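Local coordinates for hypothetical protein Atu0741 (Agrobacterium tumefaciens str. C58, PDB 1ZHV) that is of unknown function but carries ACT-type domains, a family that in relatives often binds small ligands such as amino acids, at residues Val82-Pro85 against Leu86-Gly90; Ser108-Leu111 against Glu112-Ala115. All blocks are in the same frame, centred on the assembly; numbering follows the deposited sequence.

Both contacts are local ones within the ACT domain, and each lies at one end of one of its two helices. Interaction 1 comes first along the chain and covers the C-terminal part of helix 78-87; strands 94-97 and 102-107 then intervene, and interaction 2 follows where the chain passes from strand 102-107, through the short 3-10 segment 108-110, into helix 111-120. Their centres lie about 12 Å apart. The helices pack against each other, and the two contacts meet directly through L86 CD2 and T114 CG2, 3.8 Å apart. In each, one carbonyl, that of S84 or of D110, takes both the backbone N-H and the side-chain hydroxyl of a threonine four residues on, so the same device serves a helix end and a helix start.

Interaction 1 (Val82-Pro85 against Leu86-Gly90); sequences VISP and LSTNG
T88 and N89 reach back over the last turn of helix 78-87 and bond to two successive carbonyls, those of S84 and P85. The T88 hydroxyl sits between its own backbone N and carbonyl carbon, chi1 59°, which brings OG1 to 2.7 Å from S84 O. The backbone N of T88 bonds to the same oxygen at 3.1 Å, and the two donors approach from opposite faces of the carbonyl plane, so S84 O is gripped twice by one residue. The methyl CG2 of T88 also leans in, 3.0 Å from S84 O, making this a tight corner. N89 turns CG away from its carbonyl carbon and beside its N, chi1 -71°; from there ND2 donates to P85 O at 2.7 Å. That bond is nearly straight at the hydrogen, 167°, and uses a lone pair in the carbonyl plane; P85 O in turn lies almost in the plane of the N89 amide, which holds the amide's rotation.

The setting is a helix C-terminus of the ACT domain, where a type I beta turn from S87 to G90 takes the chain out of the helix. One residue earlier, S87 N bonds to I83 O at 2.8 Å, while P85, having no N-H, leaves a kink in the helix. L86 carries the inner side: its CG lies 3.6 Å from V82 O, and its side chain touches L104 of strand 102-107 and T114 of helix 111-120. V82 and P85 lean on L118 of that second helix and N89 on its L117.

Interaction 2 (Ser108-Leu111 against Glu112-Ala115); sequences SNDL and EKTA
This is a helix-start contact, made where a short 3-10 segment, 108-110, leads from strand 102-107 into helix 111-120 of the ACT domain. Its centre is the carbonyl of D110, which takes two bonds from T114. The backbone N of T114 comes nearly in line with the C=O, at 2.8 Å from D110 O. The hydroxyl OG1 reaches the same oxygen at 2.7 Å from above the carbonyl plane, 48° out of it; it can do so because chi1 of -68° folds OG1 back beside the backbone N. One residue on, A115 N bonds to L111 O at 3.0 Å and continues the helical pattern. The K113 chain runs back, crosses the D110 side chain at a slant and bends at chi3, -70°, carrying its ammonium to the carboxylate; K113 NZ and D110 OD1 form a salt bridge at 3.3 Å, a weak hydrogen bond, and K113 CE is as near to D110 OD1 as NZ is. The L111 side chain packs on S63 and F65 of strand 57-67. The negative carboxylate at a helix N-terminus would probably suit the helix dipole, and the nearby lysine would partly offset that charge, though with so long a bond the pair is probably loosely held.

Interaction 1 (Val82-Pro85 against Leu86-Gly90)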
ATOM      1  N   VAL A  82      -9.863   4.895   7.598  1.00  8.77           N
ATOM      2  CA  VAL A  82      -9.716   4.320   6.272  1.00  8.47           C
ATOM      3  C   VAL A  82      -9.841   2.797   6.259  1.00  8.23           C
ATOM      4  O   VAL A  82     -10.565   2.241   5.441  1.00 10.12           O
ATOM      5  CB  VAL A  82      -8.362   4.746   5.638  1.00  6.27           C
ATOM      6  CG1 VAL A  82      -8.107   3.969   4.358  1.00  9.42           C
ATOM      7  CG2 VAL A  82      -8.394   6.233   5.331  1.00  9.96           C
ATOM      8  N   ILE A  83      -9.164   2.117   7.177  1.00  7.29           N
ATOM      9  CA  ILE A  83      -9.235   0.661   7.174  1.00  9.59           C
ATOM     10  C   ILE A  83     -10.513   0.059   7.750  1.00  8.14           C
ATOM     11  O   ILE A  83     -10.868  -1.069   7.411  1.00 10.83           O
ATOM     12  CB  ILE A  83      -8.013   0.024   7.878  1.00  9.77           C
ATOM     13  CG1 ILE A  83      -8.029   0.335   9.373  1.00 10.04           C
ATOM     14  CG2 ILE A  83      -6.725   0.529   7.226  1.00 10.94           C
ATOM     15  CD1 ILE A  83      -7.062  -0.522  10.173  1.00 13.02           C
ATOM     16  N   SER A  84     -11.225   0.798   8.596  1.00  9.39           N
ATOM     17  CA  SER A  84     -12.454   0.255   9.179  1.00 10.32           C
ATOM     18  C   SER A  84     -13.464  -0.191   8.116  1.00 10.28           C
ATOM     19  O   SER A  84     -13.959  -1.319   8.158  1.00  9.49           O
ATOM     20  CB  SER A  84     -13.107   1.277  10.111  1.00 14.52           C
ATOM     21  OG  SER A  84     -14.255   0.717  10.734  1.00 21.32           O
ATOM     22  N   PRO A  85     -13.790   0.686   7.151  1.00 10.14           N
ATOM     23  CA  PRO A  85     -14.757   0.266   6.126  1.00 10.30           C
ATOM     24  C   PRO A  85     -14.271  -0.873   5.236  1.00 10.79           C
ATOM     25  O   PRO A  85     -15.073  -1.605   4.655  1.00 12.08           O
ATOM     26  CB  PRO A  85     -15.030   1.553   5.346  1.00 12.13           C
ATOM     27  CG  PRO A  85     -13.803   2.385   5.582  1.00 11.20           C
ATOM     28  CD  PRO A  85     -13.464   2.116   7.020  1.00 10.24           C
ATOM     29  N   LEU A  86     -12.958  -1.036   5.131  1.00  9.02           N
ATOM     30  CA  LEU A  86     -12.410  -2.105   4.308  1.00  8.69           C
ATOM     31  C   LEU A  86     -12.386  -3.436   5.060  1.00  9.30           C
ATOM     32  O   LEU A  86     -12.914  -4.445   4.586  1.00 10.62           O
ATOM     33  CB  LEU A  86     -10.994  -1.737   3.843  1.00  8.40           C
ATOM     34  CG  LEU A  86     -10.883  -0.446   3.022  1.00  7.45           C
ATOM     35  CD1 LEU A  86      -9.434  -0.210   2.612  1.00 10.32           C
ATOM     36  CD2 LEU A  86     -11.786  -0.547   1.788  1.00  9.51           C
ATOM     37  N   SER A  87     -11.788  -3.428   6.247  1.00 10.05           N
ATOM     38  CA  SER A  87     -11.676  -4.634   7.058  1.00 11.05           C
ATOM     39  C   SER A  87     -13.015  -5.224   7.480  1.00 12.12           C
ATOM     40  O   SER A  87     -13.163  -6.446   7.535  1.00 16.05           O
ATOM     41  CB  SER A  87     -10.821  -4.353   8.295  1.00  9.43           C
ATOM     42  OG  SER A  87      -9.491  -4.041   7.920  1.00 12.60           O
ATOM     43  N   THR A  88     -13.985  -4.363   7.773  1.00 11.08           N
ATOM     44  CA  THR A  88     -15.306  -4.825   8.187  1.00 14.52           C
ATOM     45  C   THR A  88     -16.078  -5.384   6.998  1.00 14.74           C
ATOM     46  O   THR A  88     -17.107  -6.037   7.172  1.00 16.50           O
ATOM     47  CB  THR A  88     -16.136  -3.688   8.821  1.00 16.36           C
ATOM     48  OG1 THR A  88     -16.290  -2.620   7.881  1.00 20.05           O
ATOM     49  CG2 THR A  88     -15.448  -3.161  10.075  1.00 20.19           C
ATOM     50  N   ASN A  89     -15.575  -5.148   5.792  1.00 13.39           N
ATOM     51  CA  ASN A  89     -16.254  -5.641   4.599  1.00 15.15           C
ATOM     52  C   ASN A  89     -15.458  -6.633   3.749  1.00 15.78           C
ATOM     53  O   ASN A  89     -15.586  -6.668   2.525  1.00 18.43           O
ATOM     54  CB  ASN A  89     -16.736  -4.453   3.758  1.00 13.82           C
ATOM     55  CG  ASN A  89     -17.894  -3.715   4.418  1.00 15.30           C
ATOM     56  OD1 ASN A  89     -18.985  -4.271   4.587  1.00 18.32           O
ATOM     57  ND2 ASN A  89     -17.661  -2.472   4.809  1.00 14.60           N
ATOM     58  N   GLY A  90     -14.635  -7.441   4.412  1.00 15.31           N
ATOM     59  CA  GLY A  90     -13.865  -8.465   3.725  1.00 15.12           C
ATOM     60  C   GLY A  90     -12.692  -8.065   2.850  1.00 16.72           C
ATOM     61  O   GLY A  90     -12.234  -8.867   2.033  1.00 18.28           O
TER

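Interaction 2 (Ser108-Leu111 against Glu112-Ala115)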
ATOM      1  N   SER A 108      -5.186  -5.899  -5.916  1.00 11.04           N
ATOM      2  CA  SER A 108      -5.699  -5.219  -7.089  1.00 12.91           C
ATOM      3  C   SER A 108      -7.100  -5.643  -7.482  1.00 12.91           C
ATOM      4  O   SER A 108      -7.860  -4.843  -8.012  1.00 13.61           O
ATOM      5  CB  SER A 108      -4.740  -5.411  -8.260  1.00 13.59           C
ATOM      6  OG  SER A 108      -3.476  -4.854  -7.933  1.00 15.49           O
ATOM      7  N   ASN A 109      -7.449  -6.894  -7.221  1.00 13.93           N
ATOM      8  CA  ASN A 109      -8.782  -7.367  -7.559  1.00 16.44           C
ATOM      9  C   ASN A 109      -9.837  -6.750  -6.639  1.00 16.68           C
ATOM     10  O   ASN A 109     -11.035  -6.849  -6.912  1.00 18.47           O
ATOM     11  CB  ASN A 109      -8.851  -8.901  -7.494  1.00 19.49           C
ATOM     12  CG  ASN A 109      -8.441  -9.453  -6.144  1.00 25.53           C
ATOM     13  OD1 ASN A 109      -8.357  -8.722  -5.164  1.00 28.50           O
ATOM     14  ND2 ASN A 109      -8.203 -10.757  -6.086  1.00 28.10           N
ATOM     15  N   ASP A 110      -9.390  -6.108  -5.559  1.00 13.51           N
ATOM     16  CA  ASP A 110     -10.294  -5.452  -4.610  1.00 12.86           C
ATOM     17  C   ASP A 110     -10.362  -3.941  -4.834  1.00 12.10           C
ATOM     18  O   ASP A 110     -11.011  -3.224  -4.072  1.00 11.29           O
ATOM     19  CB  ASP A 110      -9.849  -5.697  -3.158  1.00 12.79           C
ATOM     20  CG  ASP A 110     -10.066  -7.124  -2.706  1.00 13.28           C
ATOM     21  OD1 ASP A 110     -11.113  -7.704  -3.067  1.00 16.61           O
ATOM     22  OD2 ASP A 110      -9.202  -7.658  -1.970  1.00 15.43           O
ATOM     23  N   LEU A 111      -9.708  -3.466  -5.888  1.00 12.96           N
ATOM     24  CA  LEU A 111      -9.658  -2.037  -6.177  1.00 12.29           C
ATOM     25  C   LEU A 111     -11.016  -1.356  -6.340  1.00 11.83           C
ATOM     26  O   LEU A 111     -11.261  -0.296  -5.752  1.00 11.81           O
ATOM     27  CB  LEU A 111      -8.787  -1.794  -7.416  1.00 15.62           C
ATOM     28  CG  LEU A 111      -8.222  -0.386  -7.626  1.00 18.24           C
ATOM     29  CD1 LEU A 111      -7.638   0.141  -6.321  1.00 17.15           C
ATOM     30  CD2 LEU A 111      -7.152  -0.428  -8.716  1.00 18.18           C
ATOM     31  N   GLU A 112     -11.901  -1.956  -7.127  1.00 13.16           N
ATOM     32  CA  GLU A 112     -13.222  -1.379  -7.360  1.00 12.74           C
ATOM     33  C   GLU A 112     -14.074  -1.346  -6.093  1.00 11.66           C
ATOM     34  O   GLU A 112     -14.729  -0.346  -5.804  1.00 11.14           O
ATOM     35  CB  GLU A 112     -13.945  -2.151  -8.468  1.00 15.04           C
ATOM     36  CG  GLU A 112     -13.208  -2.128  -9.805  1.00 20.79           C
ATOM     37  CD  GLU A 112     -13.170  -0.747 -10.446  1.00 21.66           C
ATOM     38  OE1 GLU A 112     -13.506   0.247  -9.765  1.00 25.41           O
ATOM     39  OE2 GLU A 112     -12.796  -0.651 -11.640  1.00 15.32           O
ATOM     40  N   LYS A 113     -14.062  -2.437  -5.334  1.00  9.90           N
ATOM     41  CA  LYS A 113     -14.830  -2.485  -4.093  1.00  9.55           C
ATOM     42  C   LYS A 113     -14.240  -1.515  -3.073  1.00  8.63           C
ATOM     43  O   LYS A 113     -14.970  -0.846  -2.347  1.00  8.62           O
ATOM     44  CB  LYS A 113     -14.839  -3.910  -3.530  1.00 11.80           C
ATOM     45  CG  LYS A 113     -15.577  -4.897  -4.420  1.00 15.20           C
ATOM     46  CD  LYS A 113     -15.573  -6.322  -3.875  1.00 18.08           C
ATOM     47  CE  LYS A 113     -14.198  -6.970  -3.952  1.00 20.35           C
ATOM     48  NZ  LYS A 113     -14.275  -8.434  -3.671  1.00 24.78           N
ATOM     49  N   THR A 114     -12.914  -1.423  -3.042  1.00  9.28           N
ATOM     50  CA  THR A 114     -12.247  -0.527  -2.109  1.00  8.96           C
ATOM     51  C   THR A 114     -12.660   0.916  -2.371  1.00  8.47           C
ATOM     52  O   THR A 114     -12.980   1.664  -1.443  1.00  7.68           O
ATOM     53  CB  THR A 114     -10.716  -0.664  -2.227  1.00 10.08           C
ATOM     54  OG1 THR A 114     -10.323  -1.952  -1.744  1.00 11.17           O
ATOM     55  CG2 THR A 114     -10.008   0.429  -1.430  1.00  8.68           C
ATOM     56  N   ALA A 115     -12.664   1.308  -3.640  1.00  7.80           N
ATOM     57  CA  ALA A 115     -13.053   2.668  -3.989  1.00  8.72           C
ATOM     58  C   ALA A 115     -14.501   2.966  -3.603  1.00  9.07           C
ATOM     59  O   ALA A 115     -14.793   4.048  -3.085  1.00  8.82           O
ATOM     60  CB  ALA A 115     -12.840   2.912  -5.473  1.00 10.55           C
TER